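Local coordinates for protein hemoglobin subunit beta (Mustelus griseus, PDB 1GCV) that carries oxygen from the gills to the peripheral tissues as the heme-binding beta chain of a tetramer of two alpha and two beta subunits, at residues Asp70-Phe75 with Val127-Ser132; Arg8-Lys13 with Gln117-Lys122; Val23-Leu28 with Arg49-Ala54. All coordinates share one frame; numbering follows the deposited sequence.

How the contacts relate
All three contacts are largely buried helix packings within one globin fold. Contacts 1 and 2 both use helix 114-132: the short helix 71-74 lies on its C-terminal part and helix 5-17 crosses it further back. Contact 3, nested inside the loop closed by contact 2, joins helices 20-34 and 50-66 on the opposite side of the chain's centre from contact 1. Contact 1 has a salt bridge at its exposed margin and a bridging water; contact 2 sets one indole-to-carboxylate bond beside isoleucines; contact 3 has no hydrogen bond between its segments and packs alanine, threonine and serines with valine and leucine. Contacts 1 and 3 each include a heme-pocket residue; contact 2 lies away from the heme.

Contact 1 (Asp70-Phe75 with Val127-Ser132); sequences DVKTLF and VIDAIS
Val127 opens the packing on helix 114-132, its CG1 lying 4.1 Å from Phe75 CE1 at the edge of the phenyl ring, near the ring plane. Two residues on, Asp129 reaches Lys72. A first torsion of 163° carries its carboxylate away from the backbone N and over to the short helix, and the lysine chain bends at its last two torsions to meet it, giving a salt bridge of 2.8 Å from NZ to OD1 on the syn lone pair. Ala130 sits at the centre. Its CB is pressed against Val71 CG1 at 3.5 Å, tight for two carbons, and the small methyl lets the backbones come together, with Lys72 CA 4.4 Å from Ala130 CA. One water donates to both Lys72 O and Ala130 O, at 2.9 and 2.6 Å, and ties the two backbones. Ile131 follows, its CB 4.3 Å from Phe75 CD1; its side chain also touches the heme and His82, the proximal iron ligand. Phe75 also packs on Ala60 and Ala64 of helix 50-66, and Val71 on Ala64. The short EF-corner helix of the globin fold is thus fastened to the last helix by an apolar interior, with the ionic pair kept at its exposed margin.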
loop_
_atom_site.group_PDB
_atom_site.type_symbol
_atom_site.label_atom_id
_atom_site.label_comp_id
_atom_site.label_asym_id
_atom_site.label_seq_id
_atom_site.Cartn_x
_atom_site.Cartn_y
_atom_site.Cartn_z
ATOM N N ASP B 70 -20.748 15.604 5.155
ATOM C CA ASP B 70 -21.403 14.873 4.074
ATOM C C ASP B 70 -20.591 14.991 2.780
ATOM O O ASP B 70 -21.142 15.324 1.729
ATOM C CB ASP B 70 -22.841 15.385 3.819
ATOM C CG ASP B 70 -23.296 16.431 4.828
ATOM O OD1 ASP B 70 -23.164 17.644 4.529
ATOM O OD2 ASP B 70 -23.799 16.038 5.908
ATOM N N VAL B 71 -19.287 14.721 2.854
ATOM C CA VAL B 71 -18.436 14.814 1.669
ATOM C C VAL B 71 -18.749 13.691 0.676
ATOM O O VAL B 71 -18.637 13.880 -0.533
ATOM C CB VAL B 71 -16.922 14.793 2.041
ATOM C CG1 VAL B 71 -16.074 14.780 0.774
ATOM C CG2 VAL B 71 -16.569 16.027 2.869
ATOM N N LYS B 72 -19.158 12.532 1.186
ATOM C CA LYS B 72 -19.502 11.396 0.334
ATOM C C LYS B 72 -20.690 11.701 -0.579
ATOM O O LYS B 72 -20.655 11.367 -1.761
ATOM C CB LYS B 72 -19.833 10.169 1.183
ATOM C CG LYS B 72 -18.661 9.243 1.426
ATOM C CD LYS B 72 -19.034 8.167 2.431
ATOM C CE LYS B 72 -17.928 7.960 3.447
ATOM N NZ LYS B 72 -17.454 6.551 3.450
ATOM N N THR B 73 -21.740 12.323 -0.034
ATOM C CA THR B 73 -22.936 12.661 -0.820
ATOM C C THR B 73 -22.657 13.816 -1.782
ATOM O O THR B 73 -23.152 13.841 -2.908
ATOM C CB THR B 73 -24.150 13.065 0.081
ATOM O OG1 THR B 73 -23.840 12.847 1.461
ATOM C CG2 THR B 73 -25.373 12.246 -0.280
ATOM N N LEU B 74 -21.852 14.766 -1.324
ATOM C CA LEU B 74 -21.487 15.934 -2.113
ATOM C C LEU B 74 -20.620 15.589 -3.328
ATOM O O LEU B 74 -20.756 16.209 -4.380
ATOM C CB LEU B 74 -20.751 16.933 -1.213
ATOM C CG LEU B 74 -20.151 18.194 -1.837
ATOM C CD1 LEU B 74 -21.189 19.315 -1.837
ATOM C CD2 LEU B 74 -18.909 18.604 -1.058
ATOM N N PHE B 75 -19.738 14.600 -3.183
ATOM C CA PHE B 75 -18.833 14.192 -4.262
ATOM C C PHE B 75 -19.330 12.993 -5.077
ATOM O O PHE B 75 -18.587 12.448 -5.894
ATOM C CB PHE B 75 -17.443 13.851 -3.687
ATOM C CG PHE B 75 -16.541 15.046 -3.475
ATOM C CD1 PHE B 75 -15.233 14.866 -3.040
ATOM C CD2 PHE B 75 -16.991 16.343 -3.699
ATOM C CE1 PHE B 75 -14.388 15.954 -2.829
ATOM C CE2 PHE B 75 -16.152 17.439 -3.491
ATOM C CZ PHE B 75 -14.847 17.240 -3.054
ATOM N N VAL B 127 -11.557 12.856 1.827
ATOM C CA VAL B 127 -11.795 13.315 0.463
ATOM C C VAL B 127 -11.479 12.224 -0.584
ATOM O O VAL B 127 -12.207 12.083 -1.569
ATOM C CB VAL B 127 -10.980 14.607 0.184
ATOM C CG1 VAL B 127 -10.796 14.815 -1.302
ATOM C CG2 VAL B 127 -11.701 15.806 0.793
ATOM N N ILE B 128 -10.412 11.452 -0.363
ATOM C CA ILE B 128 -10.022 10.364 -1.272
ATOM C C ILE B 128 -11.113 9.289 -1.273
ATOM O O ILE B 128 -11.475 8.749 -2.313
ATOM C CB ILE B 128 -8.697 9.681 -0.822
ATOM C CG1 ILE B 128 -7.537 10.681 -0.835
ATOM C CG2 ILE B 128 -8.396 8.498 -1.721
ATOM C CD1 ILE B 128 -7.214 11.251 -2.187
ATOM N N ASP B 129 -11.622 8.984 -0.085
ATOM C CA ASP B 129 -12.667 7.985 0.097
ATOM C C ASP B 129 -13.966 8.403 -0.591
ATOM O O ASP B 129 -14.608 7.597 -1.252
ATOM C CB ASP B 129 -12.896 7.761 1.599
ATOM C CG ASP B 129 -14.211 7.066 1.901
ATOM O OD1 ASP B 129 -15.132 7.727 2.433
ATOM O OD2 ASP B 129 -14.321 5.855 1.613
ATOM N N ALA B 130 -14.344 9.667 -0.446
ATOM C CA ALA B 130 -15.566 10.172 -1.059
ATOM C C ALA B 130 -15.476 10.144 -2.582
ATOM O O ALA B 130 -16.417 9.744 -3.259
ATOM C CB ALA B 130 -15.844 11.597 -0.577
ATOM N N ILE B 131 -14.334 10.556 -3.121
ATOM C CA ILE B 131 -14.152 10.598 -4.569
ATOM C C ILE B 131 -13.839 9.236 -5.211
ATOM O O ILE B 131 -13.895 9.102 -6.432
ATOM C CB ILE B 131 -13.058 11.640 -4.949
ATOM C CG1 ILE B 131 -13.308 12.171 -6.365
ATOM C CG2 ILE B 131 -11.670 11.026 -4.823
ATOM C CD1 ILE B 131 -12.479 13.389 -6.710
ATOM N N SER B 132 -13.537 8.235 -4.385
ATOM C CA SER B 132 -13.228 6.880 -4.857
ATOM C C SER B 132 -14.442 5.962 -4.715
ATOM O O SER B 132 -14.452 4.850 -5.227
ATOM C CB SER B 132 -12.071 6.275 -4.048
ATOM O OG SER B 132 -10.833 6.877 -4.376
HETATM O O HOH W 1 -18.992 9.372 -3.136
#

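Contact 2 (Arg8-Lys13 with Gln117-Lys122); sequences RDEISK and QGIWDK
Glu10 and Trp120 meet at about a right angle, the carboxylate and indole planes lying 84° apart. The indole presents its edge: NE1-H points at Glu10 OE1 across 2.9 Å, with an N-H...O angle of 157°, and the oxygen stays close to the ring plane. OE1 is approached on its anti side, slightly out of the carboxylate plane. Glu10 reaches this position with CG anti to the backbone N and a bend at chi2 (69°), which turns the carboxylate back toward the ring and leaves CG itself 3.8 Å from Trp120 NE1.

Beside this polar pair the contact is aliphatic. Ile119 aims at helix 5-17 and wedges between Glu10 and Ile11. Its CG2 branch touches Ile11 CD1 at 3.8 Å and lies 4.1 Å from Glu10 CG, while its CD1 reaches along to Glu10 CB. The two isoleucines run obliquely past each other. Ile11 also brings its CA to 4.3 Å from Trp120 CZ2, so the benzo side of the indole rests near the backbone of helix 5-17.

This is the crossing of the first and last helices of the globin fold, nearly perpendicular, with the axes of the short segments 10.1 Å apart at closest approach. Leu104 and Arg108 of helix 93-108 also touch the indole, and Arg108 NH2 forms a salt bridge to the same oxygen, Glu10 OE1. That oxygen is therefore gripped by two donors, one neutral and one charged. The buried indole N-H is satisfied, the bond at its edge helps to set the ring's rotation, and the arginine would be expected to favour the ionised form of the glutamate.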
loop_
_atom_site.group_PDB
_atom_site.type_symbol
_atom_site.label_atom_id
_atom_site.label_comp_id
_atom_site.label_asym_id
_atom_site.label_seq_id
_atom_site.Cartn_x
_atom_site.Cartn_y
_atom_site.Cartn_z
ATOM N N ARG B 8 -12.033 21.284 12.324
ATOM C CA ARG B 8 -12.875 22.071 11.431
ATOM C C ARG B 8 -12.241 23.446 11.235
ATOM O O ARG B 8 -12.124 23.942 10.113
ATOM C CB ARG B 8 -14.262 22.269 12.038
ATOM C CG ARG B 8 -15.063 21.017 12.239
ATOM C CD ARG B 8 -16.427 21.388 12.796
ATOM N NE ARG B 8 -17.231 20.219 13.125
ATOM C CZ ARG B 8 -18.032 19.603 12.263
ATOM N NH1 ARG B 8 -18.735 18.541 12.638
ATOM N NH2 ARG B 8 -18.127 20.050 11.019
ATOM N N ASP B 9 -11.836 24.058 12.344
ATOM C CA ASP B 9 -11.227 25.379 12.320
ATOM C C ASP B 9 -9.925 25.430 11.528
ATOM O O ASP B 9 -9.710 26.348 10.742
ATOM C CB ASP B 9 -10.977 25.868 13.749
ATOM C CG ASP B 9 -12.262 26.276 14.462
ATOM O OD1 ASP B 9 -12.209 26.555 15.678
ATOM O OD2 ASP B 9 -13.325 26.314 13.806
ATOM N N GLU B 10 -9.056 24.451 11.740
ATOM C CA GLU B 10 -7.784 24.410 11.031
ATOM C C GLU B 10 -8.013 24.355 9.531
ATOM O O GLU B 10 -7.381 25.086 8.771
ATOM C CB GLU B 10 -6.971 23.190 11.467
ATOM C CG GLU B 10 -5.861 22.802 10.495
ATOM C CD GLU B 10 -4.720 23.809 10.461
ATOM O OE1 GLU B 10 -4.023 23.885 9.424
ATOM O OE2 GLU B 10 -4.521 24.524 11.468
ATOM N N ILE B 11 -8.928 23.491 9.106
ATOM C CA ILE B 11 -9.220 23.332 7.688
ATOM C C ILE B 11 -9.935 24.542 7.089
ATOM O O ILE B 11 -9.510 25.074 6.064
ATOM C CB ILE B 11 -10.064 22.055 7.446
ATOM C CG1 ILE B 11 -9.162 20.824 7.559
ATOM C CG2 ILE B 11 -10.718 22.097 6.069
ATOM C CD1 ILE B 11 -9.788 19.662 8.277
ATOM N N SER B 12 -11.015 24.977 7.730
ATOM C CA SER B 12 -11.783 26.116 7.244
ATOM C C SER B 12 -10.967 27.402 7.232
ATOM O O SER B 12 -11.046 28.182 6.283
ATOM C CB SER B 12 -13.034 26.312 8.099
ATOM O OG SER B 12 -12.766 27.191 9.175
ATOM N N LYS B 13 -10.183 27.626 8.282
ATOM C CA LYS B 13 -9.363 28.826 8.362
ATOM C C LYS B 13 -8.288 28.871 7.279
ATOM O O LYS B 13 -8.054 29.918 6.678
ATOM C CB LYS B 13 -8.705 28.931 9.739
ATOM C CG LYS B 13 -9.204 30.110 10.568
ATOM C CD LYS B 13 -10.631 29.881 11.068
ATOM C CE LYS B 13 -11.671 30.469 10.115
ATOM N NZ LYS B 13 -12.999 29.793 10.227
ATOM N N GLN B 117 -0.292 18.212 10.617
ATOM C CA GLN B 117 -0.203 17.321 9.460
ATOM C C GLN B 117 -1.251 16.227 9.616
ATOM O O GLN B 117 -1.878 15.815 8.640
ATOM C CB GLN B 117 1.185 16.679 9.356
ATOM C CG GLN B 117 1.264 15.568 8.295
ATOM C CD GLN B 117 2.631 14.907 8.197
ATOM O OE1 GLN B 117 3.555 15.240 8.935
ATOM N NE2 GLN B 117 2.761 13.958 7.273
ATOM N N GLY B 118 -1.428 15.758 10.850
ATOM C CA GLY B 118 -2.414 14.727 11.127
ATOM C C GLY B 118 -3.828 15.151 10.760
ATOM O O GLY B 118 -4.610 14.338 10.282
ATOM N N ILE B 119 -4.161 16.424 10.977
ATOM C CA ILE B 119 -5.489 16.930 10.653
ATOM C C ILE B 119 -5.710 16.928 9.137
ATOM O O ILE B 119 -6.766 16.525 8.651
ATOM C CB ILE B 119 -5.683 18.365 11.192
ATOM C CG1 ILE B 119 -5.597 18.360 12.720
ATOM C CG2 ILE B 119 -7.033 18.919 10.745
ATOM C CD1 ILE B 119 -5.602 19.745 13.342
ATOM N N TRP B 120 -4.705 17.381 8.396
ATOM C CA TRP B 120 -4.782 17.422 6.942
ATOM C C TRP B 120 -4.792 16.022 6.343
ATOM O O TRP B 120 -5.495 15.754 5.373
ATOM C CB TRP B 120 -3.609 18.225 6.398
ATOM C CG TRP B 120 -3.847 19.672 6.578
ATOM C CD1 TRP B 120 -3.365 20.472 7.577
ATOM C CD2 TRP B 120 -4.693 20.495 5.776
ATOM N NE1 TRP B 120 -3.865 21.744 7.446
ATOM C CE2 TRP B 120 -4.684 21.786 6.348
ATOM C CE3 TRP B 120 -5.465 20.267 4.628
ATOM C CZ2 TRP B 120 -5.415 22.849 5.808
ATOM C CZ3 TRP B 120 -6.192 21.322 4.092
ATOM C CH2 TRP B 120 -6.161 22.598 4.683
ATOM N N ASP B 121 -4.006 15.129 6.927
ATOM C CA ASP B 121 -3.949 13.749 6.459
ATOM C C ASP B 121 -5.345 13.155 6.588
ATOM O O ASP B 121 -5.837 12.473 5.692
ATOM C CB ASP B 121 -2.967 12.954 7.323
ATOM C CG ASP B 121 -2.781 11.533 6.841
ATOM O OD1 ASP B 121 -3.380 10.620 7.435
ATOM O OD2 ASP B 121 -2.031 11.328 5.867
ATOM N N LYS B 122 -5.975 13.433 7.723
ATOM C CA LYS B 122 -7.314 12.948 8.015
ATOM C C LYS B 122 -8.305 13.521 7.023
ATOM O O LYS B 122 -9.156 12.808 6.497
ATOM C CB LYS B 122 -7.707 13.354 9.432
ATOM C CG LYS B 122 -9.053 12.839 9.869
ATOM C CD LYS B 122 -9.455 13.468 11.188
ATOM C CE LYS B 122 -10.400 12.569 11.955
ATOM N NZ LYS B 122 -11.338 13.359 12.791
#

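Contact 3 (Val23-Leu28 with Arg49-Ala54); sequences VVTQAL and RSSIHA. With HEM (protoporphyrin IX containing Fe), chain F.
Thr25 and Ala54 come so close that their CA atoms are only 5.0 Å apart, unusually near for two packed helices. This is the crossing of helices 20-34 and 50-66, the B and E helices of the globin fold; their short segments run at 122° to each other with axes 8.2 Å apart. Small residues make it possible. Ala54 CB lodges against helix 20-34, 3.5 Å from Val24 CG1 and 3.3 Å from Thr25 OG1. That hydroxyl makes its hydrogen bond within its own helix, to Lys21 O, and meets the alanine by packing. Thr25 CG2, anti to the backbone N, lies beside Ser50 and Ser51. Ser50 OG hydrogen-bonds Asp29 OD1, just past Leu28 on helix 20-34, so the helices are linked there although no hydrogen bond joins the segments themselves.

Leu28 closes the heme side. Its CD1 packs on Ser50 O and approaches the edge of the His53 ring at 3.8 Å from CD2, with the two side chains at about a right angle. Phe42 meets the same imidazole edge-to-face. His53 is the distal residue of the heme site; its CE1 stands 3.6 Å from C4D of the porphyrin, with NE2 3.9 Å from pyrrole nitrogen ND.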
loop_
_atom_site.group_PDB
_atom_site.type_symbol
_atom_site.label_atom_id
_atom_site.label_comp_id
_atom_site.label_asym_id
_atom_site.label_seq_id
_atom_site.Cartn_x
_atom_site.Cartn_y
_atom_site.Cartn_z
ATOM N N VAL B 23 -1.130 26.953 -3.887
ATOM C CA VAL B 23 -0.642 25.750 -3.238
ATOM C C VAL B 23 -0.969 24.537 -4.102
ATOM O O VAL B 23 -0.105 23.699 -4.367
ATOM C CB VAL B 23 -1.275 25.569 -1.845
ATOM C CG1 VAL B 23 -0.931 24.195 -1.290
ATOM C CG2 VAL B 23 -0.776 26.652 -0.905
ATOM N N VAL B 24 -2.216 24.452 -4.555
ATOM C CA VAL B 24 -2.627 23.329 -5.382
ATOM C C VAL B 24 -1.957 23.347 -6.758
ATOM O O VAL B 24 -1.685 22.291 -7.324
ATOM C CB VAL B 24 -4.169 23.279 -5.531
ATOM C CG1 VAL B 24 -4.572 22.203 -6.532
ATOM C CG2 VAL B 24 -4.807 22.975 -4.170
ATOM N N THR B 25 -1.672 24.536 -7.288
ATOM C CA THR B 25 -1.015 24.644 -8.593
ATOM C C THR B 25 0.369 24.026 -8.502
ATOM O O THR B 25 0.781 23.262 -9.375
ATOM C CB THR B 25 -0.842 26.115 -9.043
ATOM O OG1 THR B 25 -2.128 26.701 -9.282
ATOM C CG2 THR B 25 -0.016 26.187 -10.320
ATOM N N GLN B 26 1.083 24.368 -7.437
ATOM C CA GLN B 26 2.423 23.851 -7.221
ATOM C C GLN B 26 2.401 22.366 -6.864
ATOM O O GLN B 26 3.348 21.634 -7.156
ATOM C CB GLN B 26 3.113 24.658 -6.124
ATOM C CG GLN B 26 3.641 25.999 -6.628
ATOM C CD GLN B 26 3.798 27.028 -5.529
ATOM O OE1 GLN B 26 3.589 28.220 -5.746
ATOM N NE2 GLN B 26 4.168 26.574 -4.340
ATOM N N ALA B 27 1.309 21.921 -6.249
ATOM C CA ALA B 27 1.172 20.522 -5.860
ATOM C C ALA B 27 0.985 19.659 -7.096
ATOM O O ALA B 27 1.488 18.537 -7.155
ATOM C CB ALA B 27 -0.011 20.348 -4.911
ATOM N N LEU B 28 0.259 20.188 -8.079
ATOM C CA LEU B 28 0.020 19.464 -9.322
ATOM C C LEU B 28 1.333 19.318 -10.080
ATOM O O LEU B 28 1.671 18.234 -10.552
ATOM C CB LEU B 28 -1.005 20.209 -10.182
ATOM C CG LEU B 28 -2.462 19.847 -9.890
ATOM C CD1 LEU B 28 -3.369 20.901 -10.478
ATOM C CD2 LEU B 28 -2.791 18.479 -10.466
ATOM N N ARG B 49 -3.918 23.472 -18.265
ATOM C CA ARG B 49 -3.085 24.413 -17.524
ATOM C C ARG B 49 -3.180 24.052 -16.043
ATOM O O ARG B 49 -4.283 23.895 -15.516
ATOM C CB ARG B 49 -3.590 25.847 -17.739
ATOM C CG ARG B 49 -2.527 26.840 -18.180
ATOM C CD ARG B 49 -1.545 27.159 -17.050
ATOM N NE ARG B 49 -0.150 26.959 -17.451
ATOM C CZ ARG B 49 0.788 26.423 -16.676
ATOM N NH1 ARG B 49 0.494 26.025 -15.442
ATOM N NH2 ARG B 49 2.024 26.284 -17.137
ATOM N N SER B 50 -2.035 23.914 -15.375
ATOM C CA SER B 50 -2.013 23.578 -13.948
ATOM C C SER B 50 -2.786 24.609 -13.125
ATOM O O SER B 50 -3.508 24.260 -12.189
ATOM C CB SER B 50 -0.572 23.522 -13.435
ATOM O OG SER B 50 0.104 22.404 -13.965
ATOM N N SER B 51 -2.619 25.879 -13.484
ATOM C CA SER B 51 -3.274 26.995 -12.804
ATOM C C SER B 51 -4.794 26.915 -12.829
ATOM O O SER B 51 -5.456 27.131 -11.813
ATOM C CB SER B 51 -2.850 28.315 -13.444
ATOM O OG SER B 51 -1.581 28.716 -12.975
ATOM N N ILE B 52 -5.345 26.617 -14.000
ATOM C CA ILE B 52 -6.791 26.525 -14.164
ATOM C C ILE B 52 -7.328 25.295 -13.448
ATOM O O ILE B 52 -8.328 25.367 -12.728
ATOM C CB ILE B 52 -7.165 26.469 -15.674
ATOM C CG1 ILE B 52 -6.795 27.799 -16.349
ATOM C CG2 ILE B 52 -8.650 26.170 -15.849
ATOM C CD1 ILE B 52 -7.140 29.049 -15.525
ATOM N N HIS B 53 -6.645 24.172 -13.644
ATOM C CA HIS B 53 -7.036 22.907 -13.033
ATOM C C HIS B 53 -7.043 23.017 -11.510
ATOM O O HIS B 53 -7.982 22.571 -10.849
ATOM C CB HIS B 53 -6.079 21.797 -13.475
ATOM C CG HIS B 53 -6.812 20.498 -13.222
ATOM N ND1 HIS B 53 -8.087 20.236 -13.712
ATOM C CD2 HIS B 53 -6.319 19.462 -12.426
ATOM C CE1 HIS B 53 -8.358 19.039 -13.202
ATOM N NE2 HIS B 53 -7.394 18.570 -12.476
ATOM N N ALA B 54 -5.991 23.611 -10.961
ATOM C CA ALA B 54 -5.893 23.788 -9.521
ATOM C C ALA B 54 -7.113 24.552 -9.017
ATOM O O ALA B 54 -7.686 24.211 -7.986
ATOM C CB ALA B 54 -4.624 24.548 -9.178
HETATM C CHA HEM F . -11.586 17.092 -13.480
HETATM C CHB HEM F . -11.758 17.507 -8.640
HETATM C CHC HEM F . -7.847 14.626 -8.307
HETATM C CHD HEM F . -7.741 14.140 -13.137
HETATM C C1A HEM F . -11.936 17.465 -12.179
HETATM C C2A HEM F . -12.986 18.402 -11.843
HETATM C C3A HEM F . -13.035 18.508 -10.498
HETATM C C4A HEM F . -11.994 17.661 -9.987
HETATM C CMA HEM F . -14.032 19.309 -9.675
HETATM C CAA HEM F . -13.890 19.143 -12.792
HETATM C CBA HEM F . -15.095 18.278 -13.052
HETATM C CGA HEM F . -15.741 18.586 -14.379
HETATM O O1A HEM F . -16.966 18.820 -14.398
HETATM O O2A HEM F . -15.023 18.593 -15.404
HETATM C C1B HEM F . -10.762 16.704 -8.130
HETATM C C2B HEM F . -10.474 16.634 -6.716
HETATM C C3B HEM F . -9.323 15.870 -6.601
HETATM C C4B HEM F . -8.957 15.426 -7.971
HETATM C CMB HEM F . -11.334 17.254 -5.599
HETATM C CAB HEM F . -8.613 15.663 -5.412
HETATM C CBB HEM F . -8.243 14.391 -4.926
HETATM C C1C HEM F . -7.490 14.204 -9.607
HETATM C C2C HEM F . -6.272 13.449 -9.944
HETATM C C3C HEM F . -6.304 13.255 -11.300
HETATM C C4C HEM F . -7.477 13.959 -11.794
HETATM C CMC HEM F . -5.132 13.035 -9.009
HETATM C CAC HEM F . -5.456 12.456 -12.082
HETATM C CBC HEM F . -4.054 12.452 -11.997
HETATM C C1D HEM F . -8.798 14.876 -13.628
HETATM C C2D HEM F . -9.010 15.086 -15.039
HETATM C C3D HEM F . -10.056 15.940 -15.143
HETATM C C4D HEM F . -10.539 16.204 -13.795
HETATM C CMD HEM F . -8.244 14.427 -16.177
HETATM C CAD HEM F . -10.607 16.551 -16.427
HETATM C CBD HEM F . -9.598 17.483 -17.073
HETATM C CGD HEM F . -10.248 18.669 -17.752
HETATM O O1D HEM F . -9.554 19.697 -17.927
HETATM O O2D HEM F . -11.445 18.573 -18.109
HETATM N NA HEM F . -11.332 16.980 -11.022
HETATM N NB HEM F . -9.868 15.931 -8.900
HETATM N NC HEM F . -8.234 14.511 -10.759
HETATM N ND HEM F . -9.749 15.537 -12.859
HETATM FE FE HEM F . -9.962 15.533 -10.868
#